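Local atomic coordinates of 11S globulin (Wrightia tinctoria, PDB entry 5WXU), a protein that probably serves as a seed storage protein, a hexameric nutrient reservoir of the 11S globulin family that also binds the plant hormone auxin. Residues B[169-174]-B[263-268]; B[356-361]-B[384-389]; B[418-423]-B[450-455]. All blocks are in the same frame, centred on the assembly; numbering follows the deposited sequence.

Interaction 1. Residues B[169-174]-B[263-268]; sequences WAYNEA and DGLRLV
Tyr171, on strand 168-172, and Leu265, in the irregular chain after strand 258-260, face each other with their CA atoms 7.9 Å apart, and the two backbones run 132° apart in direction, so side chains do most of the bridging. The phenol of Tyr171 carries the contact. Its OH accepts the backbone N-H of Leu265, N to OH 3.2 Å, in a fairly straight bond (159° at the hydrogen), and the same oxygen lies 3.3 Å from CA of Gly264. Leu265 lies along the ring and sets its CB over the centre of one face, a CH-pi contact 3.6 Å from the centroid, while its CD2 reaches back to CG of Tyr171 at 3.7 Å. The strand belongs to the N-terminal cupin domain of this bicupin chain, hydrogen-bonded between strands 91-98 and 110-115, and the loop lies against its side chains. Two residues back along the strand, a chi1 of 58° turns the Trp169 indole so that its six-membered ring reaches Leu265 through CZ3 and Leu267 through CH2. Leu267 CD2 lies 4.0 Å from CH2 of Trp169, at the edge of the indole near its plane. Pro430 of a second subunit packs on both Trp169 and Leu267.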
loop_
_atom_site.group_PDB
_atom_site.type_symbol
_atom_site.label_atom_id
_atom_site.label_comp_id
_atom_site.label_asym_id
_atom_site.label_seq_id
_atom_site.Cartn_x
_atom_site.Cartn_y
_atom_site.Cartn_z
ATOM N N TRP B 169 1.715 -31.345 4.074
ATOM C CA TRP B 169 1.533 -32.751 4.460
ATOM C C TRP B 169 1.028 -32.780 5.841
ATOM O O TRP B 169 1.093 -31.791 6.549
ATOM C CB TRP B 169 2.837 -33.568 4.346
ATOM C CG TRP B 169 4.003 -33.066 5.161
ATOM C CD1 TRP B 169 4.984 -32.158 4.744
ATOM C CD2 TRP B 169 4.341 -33.362 6.520
ATOM N NE1 TRP B 169 5.863 -31.871 5.741
ATOM C CE2 TRP B 169 5.518 -32.605 6.847
ATOM C CE3 TRP B 169 3.777 -34.188 7.517
ATOM C CZ2 TRP B 169 6.089 -32.606 8.092
ATOM C CZ3 TRP B 169 4.409 -34.231 8.712
ATOM C CH2 TRP B 169 5.541 -33.504 9.011
ATOM N N ALA B 170 0.445 -33.924 6.237
ATOM C CA ALA B 170 -0.157 -33.986 7.567
ATOM C C ALA B 170 0.052 -35.429 8.133
ATOM O O ALA B 170 0.119 -36.379 7.402
ATOM C CB ALA B 170 -1.616 -33.636 7.529
ATOM N N TYR B 171 0.205 -35.489 9.433
ATOM C CA TYR B 171 0.425 -36.757 10.158
ATOM C C TYR B 171 -0.438 -36.725 11.433
ATOM O O TYR B 171 -0.438 -35.747 12.177
ATOM C CB TYR B 171 1.882 -36.904 10.511
ATOM C CG TYR B 171 2.150 -38.125 11.365
ATOM C CD1 TYR B 171 2.035 -39.369 10.831
ATOM C CD2 TYR B 171 2.455 -38.004 12.713
ATOM C CE1 TYR B 171 2.245 -40.513 11.624
ATOM C CE2 TYR B 171 2.679 -39.128 13.506
ATOM C CZ TYR B 171 2.573 -40.365 12.952
ATOM O OH TYR B 171 2.784 -41.468 13.771
ATOM N N ASN B 172 -1.167 -37.819 11.636
ATOM C CA ASN B 172 -2.035 -38.000 12.807
ATOM C C ASN B 172 -1.260 -38.710 13.914
ATOM O O ASN B 172 -0.973 -39.907 13.786
ATOM C CB ASN B 172 -3.259 -38.851 12.438
ATOM C CG ASN B 172 -4.202 -38.984 13.605
ATOM O OD1 ASN B 172 -4.072 -38.262 14.596
ATOM N ND2 ASN B 172 -5.185 -39.863 13.464
ATOM N N GLU B 173 -0.996 -38.002 14.993
ATOM C CA GLU B 173 -0.350 -38.605 16.131
ATOM C C GLU B 173 -1.320 -39.086 17.217
ATOM O O GLU B 173 -0.875 -39.663 18.188
ATOM C CB GLU B 173 0.708 -37.641 16.707
ATOM C CG GLU B 173 0.146 -36.394 17.355
ATOM C CD GLU B 173 1.258 -35.410 17.727
ATOM O OE1 GLU B 173 2.457 -35.812 17.698
ATOM O OE2 GLU B 173 0.927 -34.247 18.035
ATOM N N ALA B 174 -2.603 -38.842 17.049
ATOM C CA ALA B 174 -3.607 -39.174 18.065
ATOM C C ALA B 174 -4.133 -40.587 17.818
ATOM O O ALA B 174 -3.925 -41.156 16.754
ATOM C CB ALA B 174 -4.742 -38.207 17.966
ATOM N N ASP B 263 5.615 -47.483 13.632
ATOM C CA ASP B 263 6.224 -47.160 14.915
ATOM C C ASP B 263 6.156 -45.671 15.212
ATOM O O ASP B 263 6.846 -45.196 16.098
ATOM C CB ASP B 263 7.694 -47.629 14.947
ATOM C CG ASP B 263 7.836 -49.131 14.626
ATOM O OD1 ASP B 263 8.815 -49.517 13.936
ATOM O OD2 ASP B 263 6.915 -49.902 15.014
ATOM N N GLY B 264 5.346 -44.925 14.464
ATOM C CA GLY B 264 5.281 -43.478 14.673
ATOM C C GLY B 264 6.365 -42.704 13.889
ATOM O O GLY B 264 7.530 -43.082 13.798
ATOM N N LEU B 265 5.958 -41.560 13.376
ATOM C CA LEU B 265 6.844 -40.668 12.596
ATOM C C LEU B 265 7.882 -40.019 13.483
ATOM O O LEU B 265 7.558 -39.517 14.542
ATOM C CB LEU B 265 5.968 -39.618 11.902
ATOM C CG LEU B 265 6.628 -38.816 10.788
ATOM C CD1 LEU B 265 7.040 -39.709 9.617
ATOM C CD2 LEU B 265 5.656 -37.730 10.398
ATOM N N ARG B 266 9.127 -40.017 13.043
ATOM C CA ARG B 266 10.245 -39.475 13.760
ATOM C C ARG B 266 10.531 -38.125 13.068
ATOM O O ARG B 266 10.651 -38.082 11.889
ATOM C CB ARG B 266 11.443 -40.447 13.686
ATOM C CG ARG B 266 11.077 -41.877 14.173
ATOM C CD ARG B 266 11.994 -43.051 13.723
ATOM N NE ARG B 266 12.034 -43.341 12.257
ATOM C CZ ARG B 266 13.021 -43.996 11.591
ATOM N NH1 ARG B 266 14.114 -44.475 12.214
ATOM N NH2 ARG B 266 12.926 -44.175 10.273
ATOM N N LEU B 267 10.543 -37.042 13.815
ATOM C CA LEU B 267 10.907 -35.718 13.240
ATOM C C LEU B 267 11.563 -34.870 14.295
ATOM O O LEU B 267 11.662 -35.286 15.470
ATOM C CB LEU B 267 9.691 -35.062 12.589
ATOM C CG LEU B 267 8.354 -35.095 13.322
ATOM C CD1 LEU B 267 8.407 -34.148 14.484
ATOM C CD2 LEU B 267 7.238 -34.651 12.405
ATOM N N VAL B 268 12.057 -33.706 13.912
ATOM C CA VAL B 268 12.759 -32.841 14.828
ATOM C C VAL B 268 11.683 -31.926 15.404
ATOM O O VAL B 268 11.047 -31.156 14.685
ATOM C CB VAL B 268 13.876 -32.037 14.128
ATOM C CG1 VAL B 268 14.604 -31.105 15.094
ATOM C CG2 VAL B 268 14.883 -32.966 13.496
#

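Interaction 2. Residues B[356-361]-B[384-389]; sequences SYVTRG and QLFIIP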
loop_
_atom_site.group_PDB
_atom_site.type_symbol
_atom_site.label_atom_id
_atom_site.label_comp_id
_atom_site.label_asym_id
_atom_site.label_seq_id
_atom_site.Cartn_x
_atom_site.Cartn_y
_atom_site.Cartn_z
ATOM N N SER B 356 -20.522 -23.263 4.433
ATOM C CA SER B 356 -20.660 -23.708 5.851
ATOM C C SER B 356 -20.631 -25.213 6.003
ATOM O O SER B 356 -21.130 -25.909 5.154
ATOM C CB SER B 356 -21.934 -23.227 6.450
ATOM O OG SER B 356 -22.003 -21.795 6.512
ATOM N N TYR B 357 -19.951 -25.671 7.049
ATOM C CA TYR B 357 -19.927 -27.103 7.392
ATOM C C TYR B 357 -20.459 -27.263 8.782
ATOM O O TYR B 357 -20.008 -26.612 9.676
ATOM C CB TYR B 357 -18.496 -27.569 7.354
ATOM C CG TYR B 357 -18.358 -29.040 7.603
ATOM C CD1 TYR B 357 -18.800 -29.954 6.650
ATOM C CD2 TYR B 357 -17.817 -29.511 8.770
ATOM C CE1 TYR B 357 -18.751 -31.319 6.918
ATOM C CE2 TYR B 357 -17.676 -30.866 9.005
ATOM C CZ TYR B 357 -18.147 -31.769 8.050
ATOM O OH TYR B 357 -18.077 -33.141 8.330
ATOM N N VAL B 358 -21.421 -28.156 8.986
ATOM C CA VAL B 358 -22.010 -28.353 10.292
ATOM C C VAL B 358 -21.227 -29.420 11.056
ATOM O O VAL B 358 -21.202 -30.591 10.652
ATOM C CB VAL B 358 -23.460 -28.803 10.153
ATOM C CG1 VAL B 358 -24.138 -28.852 11.521
ATOM C CG2 VAL B 358 -24.258 -27.906 9.265
ATOM N N THR B 359 -20.571 -29.027 12.117
ATOM C CA THR B 359 -19.765 -29.921 12.889
ATOM C C THR B 359 -20.509 -30.568 14.014
ATOM O O THR B 359 -20.060 -31.647 14.457
ATOM C CB THR B 359 -18.522 -29.251 13.443
ATOM O OG1 THR B 359 -18.875 -27.973 13.970
ATOM C CG2 THR B 359 -17.543 -29.061 12.282
ATOM N N ARG B 360 -21.590 -29.947 14.472
ATOM C CA ARG B 360 -22.320 -30.439 15.667
ATOM C C ARG B 360 -23.725 -30.020 15.565
ATOM O O ARG B 360 -24.049 -28.875 15.192
ATOM C CB ARG B 360 -21.779 -29.897 16.981
ATOM C CG ARG B 360 -20.407 -30.333 17.382
ATOM C CD ARG B 360 -20.100 -30.058 18.861
ATOM N NE ARG B 360 -19.053 -29.034 19.035
ATOM C CZ ARG B 360 -18.826 -28.322 20.156
ATOM N NH1 ARG B 360 -19.568 -28.505 21.263
ATOM N NH2 ARG B 360 -17.838 -27.404 20.168
ATOM N N GLY B 361 -24.643 -30.886 15.959
ATOM C CA GLY B 361 -25.995 -30.380 16.094
ATOM C C GLY B 361 -26.815 -30.321 14.850
ATOM O O GLY B 361 -26.531 -31.004 13.860
ATOM N N GLN B 384 -23.043 -32.057 6.952
ATOM C CA GLN B 384 -23.474 -31.419 5.765
ATOM C C GLN B 384 -22.688 -30.103 5.520
ATOM O O GLN B 384 -22.362 -29.402 6.470
ATOM C CB GLN B 384 -24.971 -31.141 5.747
ATOM C CG GLN B 384 -25.837 -32.422 5.843
ATOM C CD GLN B 384 -27.317 -32.111 5.827
ATOM O OE1 GLN B 384 -27.741 -31.171 6.453
ATOM N NE2 GLN B 384 -28.093 -32.842 5.015
ATOM N N LEU B 385 -22.494 -29.823 4.231
ATOM C CA LEU B 385 -22.020 -28.558 3.705
ATOM C C LEU B 385 -23.167 -27.758 3.104
ATOM O O LEU B 385 -24.029 -28.325 2.423
ATOM C CB LEU B 385 -21.007 -28.856 2.600
ATOM C CG LEU B 385 -20.008 -27.769 2.161
ATOM C CD1 LEU B 385 -18.898 -27.642 3.210
ATOM C CD2 LEU B 385 -19.424 -28.040 0.769
ATOM N N PHE B 386 -23.156 -26.432 3.249
ATOM C CA PHE B 386 -24.150 -25.561 2.549
ATOM C C PHE B 386 -23.539 -24.260 2.079
ATOM O O PHE B 386 -22.641 -23.682 2.792
ATOM C CB PHE B 386 -25.492 -25.309 3.306
ATOM C CG PHE B 386 -25.394 -24.694 4.658
ATOM C CD1 PHE B 386 -25.496 -23.319 4.807
ATOM C CD2 PHE B 386 -25.281 -25.457 5.807
ATOM C CE1 PHE B 386 -25.450 -22.713 6.036
ATOM C CE2 PHE B 386 -25.201 -24.857 7.043
ATOM C CZ PHE B 386 -25.338 -23.467 7.169
ATOM N N ILE B 387 -23.934 -23.883 0.866
ATOM C CA ILE B 387 -23.392 -22.704 0.179
ATOM C C ILE B 387 -24.479 -21.641 0.143
ATOM O O ILE B 387 -25.581 -21.925 -0.243
ATOM C CB ILE B 387 -22.908 -23.043 -1.256
ATOM C CG1 ILE B 387 -21.583 -23.792 -1.270
ATOM C CG2 ILE B 387 -22.600 -21.775 -2.034
ATOM C CD1 ILE B 387 -21.447 -24.897 -0.366
ATOM N N ILE B 388 -24.179 -20.435 0.615
ATOM C CA ILE B 388 -25.022 -19.282 0.494
ATOM C C ILE B 388 -24.293 -18.253 -0.394
ATOM O O ILE B 388 -23.317 -17.646 0.088
ATOM C CB ILE B 388 -25.412 -18.660 1.808
ATOM C CG1 ILE B 388 -26.161 -19.680 2.656
ATOM C CG2 ILE B 388 -26.373 -17.531 1.558
ATOM C CD1 ILE B 388 -26.137 -19.408 4.086
ATOM N N PRO B 389 -24.717 -18.098 -1.630
ATOM C CA PRO B 389 -24.048 -17.050 -2.490
ATOM C C PRO B 389 -24.219 -15.643 -1.959
ATOM O O PRO B 389 -25.182 -15.324 -1.249
ATOM C CB PRO B 389 -24.762 -17.170 -3.855
ATOM C CG PRO B 389 -25.375 -18.591 -3.832
ATOM C CD PRO B 389 -25.795 -18.765 -2.390
HETATM O O HOH W 1 -22.930 -20.836 4.047
#
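Ser356 and Phe386 form an antiparallel hydrogen-bonded pair: Ser356 N reaches Phe386 O at 2.7 Å in an almost straight bond, and Phe386 N returns to Ser356 O at 2.8 Å. Two residues on, Val358 N donates to Gln384 O at 3.0 Å. Above this backbone the Phe386 ring folds back over its neighbour strand. Its chi1 of 58° places CG between the backbone N and the carbonyl carbon, and one face then covers Ser356 CB, a CH-pi contact 3.6 Å from the centroid. Val358 CG2 meets the rim of the ring in its plane, 3.9 Å from CE2 of Phe386. Strand 385-388 is the outermost of its antiparallel sheet in this chain and pairs with strand 354-359, part of the C-terminal cupin barrel. On the other side of the sheet, Tyr357 and Leu385 make the non-hydrogen-bonded pair, CD1 to CD1 4.1 Å. With an alanine in place of Phe386, Ser356 CB would probably lose the face above it and Val358 CG2 the edge it abuts, with a gap opened beside Leu405. Farther out, a water joins Ser356 OG to the already bonded Phe386 O, donating to the carbonyl at 3.1 Å. The serine hydroxyl is also hydrogen-bonded to Thr407 OG1, and Tyr357 OH to Arg84 of the N-terminal half.

Interaction 3. Residues B[418-423]-B[450-455]; sequences ALVGRT and YNREEI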
loop_
_atom_site.group_PDB
_atom_site.type_symbol
_atom_site.label_atom_id
_atom_site.label_comp_id
_atom_site.label_asym_id
_atom_site.label_seq_id
_atom_site.Cartn_x
_atom_site.Cartn_y
_atom_site.Cartn_z
ATOM N N ALA B 418 -26.936 -7.194 8.583
ATOM C CA ALA B 418 -28.019 -7.690 9.406
ATOM C C ALA B 418 -29.334 -6.971 9.074
ATOM O O ALA B 418 -29.393 -5.729 8.839
ATOM C CB ALA B 418 -27.685 -7.507 10.872
ATOM N N LEU B 419 -30.403 -7.737 9.171
ATOM C CA LEU B 419 -31.759 -7.230 9.093
ATOM C C LEU B 419 -32.463 -7.119 10.454
ATOM O O LEU B 419 -33.595 -6.621 10.526
ATOM C CB LEU B 419 -32.559 -8.169 8.184
ATOM C CG LEU B 419 -32.310 -8.008 6.679
ATOM C CD1 LEU B 419 -32.824 -9.210 5.951
ATOM C CD2 LEU B 419 -33.051 -6.745 6.252
ATOM N N VAL B 420 -31.816 -7.552 11.525
ATOM C CA VAL B 420 -32.311 -7.532 12.867
ATOM C C VAL B 420 -31.171 -7.155 13.785
ATOM O O VAL B 420 -30.058 -7.582 13.577
ATOM C CB VAL B 420 -32.845 -8.928 13.251
ATOM C CG1 VAL B 420 -33.121 -9.008 14.745
ATOM C CG2 VAL B 420 -34.106 -9.261 12.436
ATOM N N GLY B 421 -31.490 -6.469 14.885
ATOM C CA GLY B 421 -30.508 -6.206 15.943
ATOM C C GLY B 421 -29.925 -4.802 15.847
ATOM O O GLY B 421 -30.276 -4.010 14.976
ATOM N N ARG B 422 -28.999 -4.498 16.718
ATOM C CA ARG B 422 -28.475 -3.112 16.831
ATOM C C ARG B 422 -27.696 -2.673 15.653
ATOM O O ARG B 422 -27.710 -1.479 15.367
ATOM C CB ARG B 422 -27.676 -2.823 18.107
ATOM C CG ARG B 422 -28.452 -3.201 19.313
ATOM C CD ARG B 422 -27.923 -2.518 20.548
ATOM N NE ARG B 422 -26.516 -2.640 20.863
ATOM C CZ ARG B 422 -25.897 -3.708 21.411
ATOM N NH1 ARG B 422 -26.534 -4.925 21.618
ATOM N NH2 ARG B 422 -24.575 -3.587 21.695
ATOM N N THR B 423 -27.118 -3.620 14.892
ATOM C CA THR B 423 -26.376 -3.246 13.668
ATOM C C THR B 423 -27.286 -3.359 12.390
ATOM O O THR B 423 -26.813 -3.353 11.261
ATOM C CB THR B 423 -25.166 -4.141 13.496
ATOM O OG1 THR B 423 -25.579 -5.555 13.528
ATOM C CG2 THR B 423 -24.171 -3.871 14.606
ATOM N N TYR B 450 -36.546 -1.733 17.094
ATOM C CA TYR B 450 -36.017 -1.885 18.444
ATOM C C TYR B 450 -36.333 -3.110 19.272
ATOM O O TYR B 450 -35.739 -3.265 20.321
ATOM C CB TYR B 450 -36.348 -0.618 19.245
ATOM C CG TYR B 450 -35.915 0.646 18.555
ATOM C CD1 TYR B 450 -34.575 0.848 18.236
ATOM C CD2 TYR B 450 -36.811 1.648 18.190
ATOM C CE1 TYR B 450 -34.149 2.001 17.617
ATOM C CE2 TYR B 450 -36.405 2.809 17.538
ATOM C CZ TYR B 450 -35.058 2.987 17.241
ATOM O OH TYR B 450 -34.587 4.098 16.632
ATOM N N ASN B 451 -37.196 -4.024 18.819
ATOM C CA ASN B 451 -37.641 -5.152 19.670
ATOM C C ASN B 451 -36.495 -6.110 20.019
ATOM O O ASN B 451 -36.433 -6.596 21.138
ATOM C CB ASN B 451 -38.842 -5.948 19.068
ATOM C CG ASN B 451 -40.231 -5.315 19.394
ATOM O OD1 ASN B 451 -40.298 -4.248 19.940
ATOM N ND2 ASN B 451 -41.323 -6.024 19.084
ATOM N N ARG B 452 -35.594 -6.354 19.083
ATOM C CA ARG B 452 -34.353 -7.091 19.378
ATOM C C ARG B 452 -33.180 -6.123 19.611
ATOM O O ARG B 452 -32.783 -5.384 18.689
ATOM C CB ARG B 452 -34.040 -8.040 18.250
ATOM C CG ARG B 452 -35.106 -9.134 18.127
ATOM C CD ARG B 452 -34.864 -10.172 19.189
ATOM N NE ARG B 452 -35.351 -11.418 18.718
ATOM C CZ ARG B 452 -35.046 -12.586 19.242
ATOM N NH1 ARG B 452 -34.279 -12.690 20.328
ATOM N NH2 ARG B 452 -35.592 -13.626 18.686
ATOM N N GLU B 453 -32.630 -6.171 20.820
ATOM C CA GLU B 453 -31.520 -5.335 21.228
ATOM C C GLU B 453 -30.177 -6.044 21.110
ATOM O O GLU B 453 -29.165 -5.467 21.360
ATOM C CB GLU B 453 -31.731 -4.796 22.664
ATOM C CG GLU B 453 -32.793 -3.673 22.709
ATOM C CD GLU B 453 -32.446 -2.469 21.791
ATOM O OE1 GLU B 453 -31.232 -2.062 21.725
ATOM O OE2 GLU B 453 -33.375 -1.948 21.102
ATOM N N GLU B 454 -30.193 -7.292 20.684
ATOM C CA GLU B 454 -28.958 -8.054 20.496
ATOM C C GLU B 454 -28.226 -7.534 19.277
ATOM O O GLU B 454 -28.822 -6.951 18.424
ATOM C CB GLU B 454 -29.206 -9.546 20.241
ATOM C CG GLU B 454 -29.931 -10.281 21.388
ATOM C CD GLU B 454 -31.458 -10.441 21.179
ATOM O OE1 GLU B 454 -32.146 -9.537 20.682
ATOM O OE2 GLU B 454 -31.953 -11.517 21.504
ATOM N N ILE B 455 -26.936 -7.850 19.209
ATOM C CA ILE B 455 -26.170 -7.817 17.942
ATOM C C ILE B 455 -25.884 -9.239 17.550
ATOM O O ILE B 455 -25.240 -9.980 18.326
ATOM C CB ILE B 455 -24.835 -7.057 18.097
ATOM C CG1 ILE B 455 -25.126 -5.576 18.338
ATOM C CG2 ILE B 455 -23.972 -7.226 16.882
ATOM C CD1 ILE B 455 -23.898 -4.652 18.619
HETATM O O HOH W 2 -34.012 -5.415 15.853
#
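Arg422 forms the tight part, gripping loop 450-455 at two successive carbonyls. Its backbone N bonds to Glu454 O at 3.0 Å, and its side chain, bent at chi3 (-53°), brings NH1 to Glu453 O at 2.7 Å, with the oxygen in the guanidinium plane. Ile455 crosses the arginine and lays CD1 over one guanidinium face, 3.3 Å from NH2, while its CG2 meets Thr423 CG2 at 4.1 Å. Gly421 CA comes within 3.1 Å of Glu454 O, where a CB would clash. Toward Val420 the contact is looser: CG1 touches Arg452 CB at 3.8 Å, and a water accepts from Gly421 N and sits near Arg452 O. Glu453, partly exposed on the solvent side, sets OE1 beside Arg422 CD without a salt bridge; OE2 pairs with Arg427, known to bind indoleacetate, though none sits on it here. Gln125 OE1 and Glu122 O of a third subunit and an ether, probably from the crystallisation liquor, also accept from the guanidinium; bound indole-3-acetic acid touches Arg422 and Thr423. Its N-H groups spent on neutral oxygens, the guanidinium ties this wall of the auxin pocket to that neighbour and probably keeps positive charge near the bound acid.

How the interactions relate
The three contacts follow one another along the chain. Interaction 1 lies in the N-terminal cupin half, interactions 2 and 3 in the C-terminal one. Interactions 1 and 3 sit on opposite sides of the chain's centre, their own centres 48 Å and nearest atoms about 35 Å apart, whereas interaction 2 is innermost, its centre about 11 Å from that of the chain. Its nearest atoms are about 15 Å from interaction 1 and about 11 Å from interaction 3, so none touches another. Auxin concerns interaction 3 directly: the Thr423 side chain is about 4 Å from a bound molecule. Interactions 1 and 3 also meet other subunits, while interaction 2 mainly joins strands within its chain.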